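Local atomic coordinates of AT5G66160 protein (Arabidopsis thaliana, PDB entry 7BVW), a protein that probably acts as a sorting receptor carrying proteins to the protein storage vacuole, its zinc-binding RING-H2 domain, the part in this structure, functioning as an E3 ligase. Residues A[38-43]-A[52-56]. Sequence-based numbering, arbitrary orientation.
With ZN (zinc ion), chain C.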
ATOM      1  N   TYR A  38     -11.522  -6.443  -0.235  1.00 19.26           N
ATOM      2  CA  TYR A  38     -11.796  -5.178   0.432  1.00 18.18           C
ATOM      3  C   TYR A  38     -13.262  -5.098   0.841  1.00 21.09           C
ATOM      4  O   TYR A  38     -14.154  -5.547   0.116  1.00 22.76           O
ATOM      5  CB  TYR A  38     -11.448  -3.994  -0.476  1.00 16.92           C
ATOM      6  CG  TYR A  38      -9.990  -3.889  -0.878  1.00 15.72           C
ATOM      7  CD1 TYR A  38      -8.984  -3.769   0.076  1.00 14.89           C
ATOM      8  CD2 TYR A  38      -9.622  -3.880  -2.218  1.00 16.79           C
ATOM      9  CE1 TYR A  38      -7.647  -3.661  -0.300  1.00 19.37           C
ATOM     10  CE2 TYR A  38      -8.293  -3.772  -2.601  1.00 19.27           C
ATOM     11  CZ  TYR A  38      -7.311  -3.662  -1.638  1.00 18.28           C
ATOM     12  OH  TYR A  38      -5.993  -3.550  -2.022  1.00 16.77           O
ATOM     13  N   ARG A  39     -13.503  -4.532   2.018  1.00 23.23           N
ATOM     14  CA  ARG A  39     -14.848  -4.296   2.519  1.00 25.60           C
ATOM     15  C   ARG A  39     -15.118  -2.797   2.565  1.00 22.51           C
ATOM     16  O   ARG A  39     -14.196  -1.990   2.712  1.00 19.75           O
ATOM     17  CB  ARG A  39     -15.040  -4.910   3.909  1.00 30.50           C
ATOM     18  CG  ARG A  39     -14.985  -6.436   3.942  1.00 34.79           C
ATOM     19  CD  ARG A  39     -15.426  -6.972   5.299  1.00 41.45           C
ATOM     20  NE  ARG A  39     -15.499  -8.433   5.329  1.00 48.87           N
ATOM     21  CZ  ARG A  39     -14.581  -9.223   5.878  1.00 51.30           C
ATOM     22  NH1 ARG A  39     -14.739 -10.539   5.853  1.00 51.25           N
ATOM     23  NH2 ARG A  39     -13.508  -8.700   6.457  1.00 51.32           N
ATOM     24  N   PHE A  40     -16.392  -2.437   2.430  1.00 22.39           N
ATOM     25  CA  PHE A  40     -16.785  -1.034   2.429  1.00 31.19           C
ATOM     26  C   PHE A  40     -16.333  -0.348   3.712  1.00 26.65           C
ATOM     27  O   PHE A  40     -16.583  -0.839   4.816  1.00 27.31           O
ATOM     28  CB  PHE A  40     -18.303  -0.913   2.270  1.00 37.02           C
ATOM     29  CG  PHE A  40     -18.829   0.477   2.512  1.00 45.05           C
ATOM     30  CD1 PHE A  40     -18.839   1.414   1.493  1.00 47.22           C
ATOM     31  CD2 PHE A  40     -19.317   0.843   3.758  1.00 46.89           C
ATOM     32  CE1 PHE A  40     -19.321   2.692   1.714  1.00 47.52           C
ATOM     33  CE2 PHE A  40     -19.798   2.118   3.983  1.00 48.93           C
ATOM     34  CZ  PHE A  40     -19.802   3.042   2.960  1.00 48.96           C
ATOM     35  N   GLY A  41     -15.662   0.792   3.563  1.00 24.01           N
ATOM     36  CA  GLY A  41     -15.207   1.571   4.691  1.00 23.68           C
ATOM     37  C   GLY A  41     -13.788   1.295   5.136  1.00 24.65           C
ATOM     38  O   GLY A  41     -13.284   2.009   6.013  1.00 22.43           O
ATOM     39  N   GLU A  42     -13.127   0.289   4.570  1.00 22.43           N
ATOM     40  CA  GLU A  42     -11.761  -0.006   4.964  1.00 20.40           C
ATOM     41  C   GLU A  42     -10.810   1.086   4.484  1.00 20.49           C
ATOM     42  O   GLU A  42     -11.093   1.832   3.543  1.00 20.77           O
ATOM     43  CB  GLU A  42     -11.323  -1.358   4.412  1.00 18.10           C
ATOM     44  CG  GLU A  42     -11.970  -2.543   5.094  1.00 23.62           C
ATOM     45  CD  GLU A  42     -11.495  -3.860   4.523  1.00 28.20           C
ATOM     46  OE1 GLU A  42     -10.998  -3.864   3.378  1.00 29.66           O
ATOM     47  OE2 GLU A  42     -11.616  -4.884   5.225  1.00 30.61           O
ATOM     48  N   SER A  43      -9.661   1.165   5.148  1.00 16.48           N
ATOM     49  CA  SER A  43      -8.629   2.142   4.828  1.00 20.41           C
ATOM     50  C   SER A  43      -7.575   1.502   3.936  1.00 20.44           C
ATOM     51  O   SER A  43      -7.049   0.431   4.258  1.00 19.68           O
ATOM     52  CB  SER A  43      -7.978   2.686   6.101  1.00 24.67           C
ATOM     53  OG  SER A  43      -8.883   3.496   6.836  1.00 28.31           O
ATOM     54  N   ALA A  52      -2.668  -0.691  -4.916  1.00 18.67           N
ATOM     55  CA  ALA A  52      -3.234  -0.310  -3.633  1.00 18.12           C
ATOM     56  C   ALA A  52      -3.361  -1.523  -2.722  1.00 15.77           C
ATOM     57  O   ALA A  52      -3.477  -2.665  -3.176  1.00 16.62           O
ATOM     58  CB  ALA A  52      -4.600   0.359  -3.812  1.00 16.05           C
ATOM     59  N   PHE A  53      -3.331  -1.257  -1.418  1.00 17.01           N
ATOM     60  CA  PHE A  53      -3.406  -2.310  -0.418  1.00 14.80           C
ATOM     61  C   PHE A  53      -4.182  -1.799   0.784  1.00 16.59           C
ATOM     62  O   PHE A  53      -4.439  -0.601   0.917  1.00 14.98           O
ATOM     63  CB  PHE A  53      -2.013  -2.768   0.038  1.00 13.48           C
ATOM     64  CG  PHE A  53      -1.079  -3.110  -1.087  1.00 15.12           C
ATOM     65  CD1 PHE A  53      -0.313  -2.129  -1.696  1.00 15.28           C
ATOM     66  CD2 PHE A  53      -0.948  -4.418  -1.519  1.00 14.72           C
ATOM     67  CE1 PHE A  53       0.551  -2.445  -2.727  1.00 16.61           C
ATOM     68  CE2 PHE A  53      -0.084  -4.737  -2.549  1.00 16.15           C
ATOM     69  CZ  PHE A  53       0.668  -3.749  -3.154  1.00 15.61           C
ATOM     70  N   HIS A  54      -4.550  -2.727   1.665  1.00 14.02           N
ATOM     71  CA  HIS A  54      -4.930  -2.353   3.020  1.00 15.04           C
ATOM     72  C   HIS A  54      -3.827  -1.495   3.626  1.00 13.62           C
ATOM     73  O   HIS A  54      -2.641  -1.816   3.505  1.00 12.65           O
ATOM     74  CB  HIS A  54      -5.159  -3.606   3.876  1.00 14.95           C
ATOM     75  CG  HIS A  54      -6.495  -4.251   3.672  1.00 14.52           C
ATOM     76  ND1 HIS A  54      -6.657  -5.618   3.609  1.00 15.03           N
ATOM     77  CD2 HIS A  54      -7.732  -3.718   3.540  1.00 14.39           C
ATOM     78  CE1 HIS A  54      -7.936  -5.899   3.434  1.00 16.59           C
ATOM     79  NE2 HIS A  54      -8.610  -4.763   3.389  1.00 15.65           N
ATOM     80  N   LEU A  55      -4.223  -0.388   4.259  1.00 13.39           N
ATOM     81  CA  LEU A  55      -3.243   0.518   4.852  1.00 13.56           C
ATOM     82  C   LEU A  55      -2.356  -0.210   5.857  1.00 15.59           C
ATOM     83  O   LEU A  55      -1.127  -0.080   5.826  1.00 16.12           O
ATOM     84  CB  LEU A  55      -3.955   1.701   5.507  1.00 14.81           C
ATOM     85  CG  LEU A  55      -3.086   2.769   6.181  1.00 15.05           C
ATOM     86  CD1 LEU A  55      -3.685   4.140   5.935  1.00 14.94           C
ATOM     87  CD2 LEU A  55      -2.938   2.519   7.683  1.00 15.33           C
ATOM     88  N   ASN A  56      -2.964  -0.998   6.748  1.00 15.52           N
ATOM     89  CA  ASN A  56      -2.186  -1.723   7.750  1.00 17.39           C
ATOM     90  C   ASN A  56      -1.286  -2.772   7.111  1.00 16.50           C
ATOM     91  O   ASN A  56      -0.190  -3.047   7.613  1.00 14.10           O
ATOM     92  CB  ASN A  56      -3.120  -2.375   8.768  1.00 21.51           C
ATOM     93  CG  ASN A  56      -3.611  -1.400   9.812  1.00 29.30           C
ATOM     94  OD1 ASN A  56      -2.971  -0.383  10.076  1.00 32.38           O
ATOM     95  ND2 ASN A  56      -4.747  -1.711  10.423  1.00 31.62           N
TER
HETATM   96 ZN    ZN C 401      -4.628  -6.630   3.363  1.00 18.25          ZN
HETATM   97  O   HOH W   1      -6.125  -1.178   7.014  1.00 34.36           O
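His54 NE2 donates a 2.6 Å hydrogen bond to Glu42 OE1, while ND1, the other nitrogen of the same imidazole, binds a zinc ion at 2.3 Å. The carboxylate oxygen lies in the imidazole plane, but the two flat groups are turned 74° against each other, and the N-H arrives from above the carboxylate plane. From the opposite face of that plane Arg39 N donates to Glu42 OE1 at 2.9 Å, across the type II turn that these two residues bound, so two bonds grip one oxygen. Further along, Leu55 N gives a nearly straight bond (171°) to Ser43 O at 2.9 Å, joining the start of strand 43-46 to the first turn of helix 55-65; a water accepting from Asn56 N makes a weak second bond to Ser43 O. Tyr38 packs edge-to-face on His54, its CE1 over one face of the imidazole near the rim, ring centroids 5.0 Å apart. With CG of Tyr38 anti to the carbonyl carbon (chi1 -62°), the phenol runs past His54 until OH lies 2.9 Å from Ala52 O. Were Glu42 an alanine, His54 NE2 and Arg39 N would probably both lose their shared acceptor, leaving the imidazole less firmly oriented. Cys31, Cys34 and Cys57 complete this RING zinc site, in which Glu42 is a second-shell acceptor that, with the zinc bond and Tyr38, probably holds the imidazole's rotation and may strengthen its donation to the metal.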